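Local atomic coordinates of acetyltransferase PA1377 (Pseudomonas aeruginosa, PDB entry 2VI7), a protein that probably works as an N-acetyltransferase of the GCN5-related (GNAT) family, although its substrate is not established. Residues Arg9-Tyr13 with Ser14-Val18. Residues are numbered along the deposited sequence; the frame is centred on the assembly and turned at random. Where two conformers were deposited one is given.
Sequences RLERY and SERHV
Tyr13 and His17 meet where the first strand runs out into the turn before helix 18-25, their side chains sliding past each other in opposite directions. With CG anti to its backbone N (chi1 173°), Tyr13 sends its ring along the turn: CD1 lies 3.8 Å from His17 CB, which arrives at the ring edge, and the hydroxyl ends against both methyls of Val18, the nearer being CG1 at 3.7 Å from OH. That OH is buried here and has no polar partner in the model.

The His17 side chain starts toward the strand. In the plane of its ring, ND1 accepts a weak but fairly straight hydrogen bond from Ser14 N (3.3 Å, 164°), while the backbone closes the turn through His17 N and Ser14 O, 2.7 Å apart. At another part of the imidazole edge sits Glu11 OE1, 3.5 Å from NE2.

In the conformer described, one of two deposited, Arg16 reaches the same oxygen with NH1 and NH2, each 3.2 Å from Glu11 OE1, a salt bridge doubtful to that extent; both bonds are weak and bent, one oxygen being shared between two nitrogens. In this conformer His17 CE1 lies over the centre of one guanidinium face.

Strand 8-12 pairs antiparallel with strand 58-65 of the GNAT sheet, where Tyr13 touches Ile60, and Glu11 and His17 touch Leu64. Arg45 and Leu49 of helix 42-49 lie against Tyr13, and Val42 and Arg45 against Val18.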
ATOM      1  N   ARG A   9     -21.573  12.915 -16.705  1.00 49.33           N
ATOM      2  CA  ARG A   9     -22.064  11.545 -16.584  1.00 48.24           C
ATOM      3  C   ARG A   9     -20.983  10.680 -15.965  1.00 46.21           C
ATOM      4  O   ARG A   9     -19.835  10.731 -16.394  1.00 45.26           O
ATOM      5  CB  ARG A   9     -22.376  10.948 -17.957  1.00 50.95           C
ATOM      6  CG  ARG A   9     -23.838  10.904 -18.355  1.00 55.24           C
ATOM      7  CD  ARG A   9     -24.017   9.956 -19.540  1.00 59.30           C
ATOM      8  NE  ARG A   9     -25.203  10.221 -20.358  1.00 63.73           N
ATOM      9  CZ  ARG A   9     -26.463   9.941 -20.009  1.00 65.32           C
ATOM     10  NH1 ARG A   9     -26.728   9.390 -18.829  1.00 65.59           N
ATOM     11  NH2 ARG A   9     -27.460  10.167 -20.873  1.00 65.36           N
ATOM     12  N   LEU A  10     -21.348   9.883 -14.967  1.00 43.93           N
ATOM     13  CA  LEU A  10     -20.395   8.984 -14.333  1.00 41.74           C
ATOM     14  C   LEU A  10     -20.682   7.601 -14.878  1.00 41.58           C
ATOM     15  O   LEU A  10     -21.839   7.205 -15.005  1.00 42.18           O
ATOM     16  CB  LEU A  10     -20.558   8.986 -12.812  1.00 40.64           C
ATOM     17  CG  LEU A  10     -20.158  10.283 -12.113  1.00 39.77           C
ATOM     18  CD1 LEU A  10     -20.342  10.130 -10.615  1.00 39.13           C
ATOM     19  CD2 LEU A  10     -18.709  10.606 -12.432  1.00 39.22           C
ATOM     20  N   GLU A  11     -19.629   6.873 -15.216  1.00 41.36           N
ATOM     21  CA  GLU A  11     -19.799   5.541 -15.756  1.00 41.99           C
ATOM     22  C   GLU A  11     -18.648   4.648 -15.362  1.00 40.26           C
ATOM     23  O   GLU A  11     -17.554   5.125 -15.085  1.00 39.42           O
ATOM     24  CB  GLU A  11     -19.926   5.609 -17.281  1.00 45.61           C
ATOM     25  CG  GLU A  11     -21.322   6.011 -17.749  1.00 50.63           C
ATOM     26  CD  GLU A  11     -21.427   6.122 -19.267  1.00 55.03           C
ATOM     27  OE1 GLU A  11     -20.696   5.368 -19.964  1.00 57.07           O
ATOM     28  OE2 GLU A  11     -22.246   6.950 -19.739  1.00 55.93           O
ATOM     29  N   ARG A  12     -18.919   3.351 -15.314  1.00 39.83           N
ATOM     30  CA  ARG A  12     -17.905   2.372 -14.972  1.00 41.82           C
ATOM     31  C   ARG A  12     -16.861   2.308 -16.090  1.00 42.62           C
ATOM     32  O   ARG A  12     -17.188   2.174 -17.277  1.00 42.35           O
ATOM     33  CB  ARG A  12     -18.550   0.997 -14.762  1.00 42.03           C
ATOM     34  CG  ARG A  12     -17.594  -0.140 -14.422  1.00 43.32           C
ATOM     35  CD  ARG A  12     -16.958   0.034 -13.054  1.00 46.09           C
ATOM     36  NE  ARG A  12     -16.092  -1.097 -12.720  1.00 50.02           N
ATOM     37  CZ  ARG A  12     -16.486  -2.187 -12.063  1.00 51.46           C
ATOM     38  NH1 ARG A  12     -17.743  -2.308 -11.652  1.00 53.12           N
ATOM     39  NH2 ARG A  12     -15.619  -3.160 -11.811  1.00 52.32           N
ATOM     40  N   TYR A  13     -15.599   2.416 -15.697  1.00 43.21           N
ATOM     41  CA  TYR A  13     -14.507   2.372 -16.654  1.00 44.23           C
ATOM     42  C   TYR A  13     -14.451   1.024 -17.367  1.00 45.25           C
ATOM     43  O   TYR A  13     -14.235  -0.023 -16.738  1.00 44.77           O
ATOM     44  CB  TYR A  13     -13.173   2.639 -15.949  1.00 43.54           C
ATOM     45  CG  TYR A  13     -11.956   2.437 -16.833  1.00 42.34           C
ATOM     46  CD1 TYR A  13     -11.773   3.190 -17.992  1.00 42.52           C
ATOM     47  CD2 TYR A  13     -10.980   1.505 -16.495  1.00 42.16           C
ATOM     48  CE1 TYR A  13     -10.639   3.021 -18.788  1.00 42.59           C
ATOM     49  CE2 TYR A  13      -9.847   1.329 -17.281  1.00 42.83           C
ATOM     50  CZ  TYR A  13      -9.677   2.087 -18.424  1.00 42.07           C
ATOM     51  OH  TYR A  13      -8.541   1.917 -19.186  1.00 44.31           O
ATOM     52  N   SER A  14     -14.644   1.067 -18.684  1.00 45.68           N
ATOM     53  CA  SER A  14     -14.597  -0.124 -19.524  1.00 46.30           C
ATOM     54  C   SER A  14     -13.834   0.176 -20.816  1.00 46.59           C
ATOM     55  O   SER A  14     -13.477   1.328 -21.080  1.00 46.00           O
ATOM     56  CB  SER A  14     -16.016  -0.621 -19.837  1.00 45.38           C
ATOM     57  OG  SER A  14     -16.826   0.411 -20.368  1.00 46.42           O
ATOM     58  N   GLU A  15     -13.593  -0.868 -21.610  1.00 47.28           N
ATOM     59  CA  GLU A  15     -12.853  -0.741 -22.860  1.00 46.93           C
ATOM     60  C   GLU A  15     -13.214   0.456 -23.715  1.00 46.31           C
ATOM     61  O   GLU A  15     -12.344   1.089 -24.327  1.00 46.62           O
ATOM     62  N   ARG A  16     -14.505   0.772 -23.749  0.50 45.57           N
ATOM     63  CA  ARG A  16     -14.999   1.897 -24.529  0.50 45.43           C
ATOM     64  C   ARG A  16     -14.303   3.198 -24.149  0.50 45.78           C
ATOM     65  O   ARG A  16     -14.167   4.097 -24.974  0.50 45.65           O
ATOM     66  CB  ARG A  16     -16.499   2.086 -24.304  0.50 44.08           C
ATOM     67  CG  ARG A  16     -17.261   0.838 -23.859  0.50 43.31           C
ATOM     68  CD  ARG A  16     -18.481   1.233 -23.039  0.50 40.73           C
ATOM     69  NE  ARG A  16     -18.798   2.638 -23.274  0.50 39.93           N
ATOM     70  CZ  ARG A  16     -19.764   3.312 -22.660  0.50 39.21           C
ATOM     71  NH1 ARG A  16     -20.531   2.716 -21.758  0.50 39.06           N
ATOM     72  NH2 ARG A  16     -19.954   4.590 -22.948  0.50 38.28           N
ATOM     73  N   HIS A  17     -13.881   3.294 -22.891  1.00 46.29           N
ATOM     74  CA  HIS A  17     -13.225   4.501 -22.357  1.00 46.81           C
ATOM     75  C   HIS A  17     -11.695   4.587 -22.391  1.00 46.59           C
ATOM     76  O   HIS A  17     -11.145   5.680 -22.238  1.00 46.51           O
ATOM     77  CB  HIS A  17     -13.661   4.734 -20.896  1.00 46.91           C
ATOM     78  CG  HIS A  17     -15.144   4.836 -20.698  1.00 46.85           C
ATOM     79  ND1 HIS A  17     -15.883   3.846 -20.083  1.00 46.97           N
ATOM     80  CD2 HIS A  17     -16.020   5.823 -21.002  1.00 47.33           C
ATOM     81  CE1 HIS A  17     -17.149   4.220 -20.014  1.00 46.66           C
ATOM     82  NE2 HIS A  17     -17.261   5.417 -20.565  1.00 46.64           N
ATOM     83  N   VAL A  18     -11.011   3.458 -22.567  1.00 46.59           N
ATOM     84  CA  VAL A  18      -9.540   3.435 -22.581  1.00 47.46           C
ATOM     85  C   VAL A  18      -8.859   4.560 -23.357  1.00 48.20           C
ATOM     86  O   VAL A  18      -7.797   5.038 -22.955  1.00 48.04           O
ATOM     87  CB  VAL A  18      -8.989   2.108 -23.146  1.00 47.45           C
ATOM     88  CG1 VAL A  18      -7.526   1.929 -22.726  1.00 47.62           C
ATOM     89  CG2 VAL A  18      -9.815   0.953 -22.661  1.00 47.18           C
TER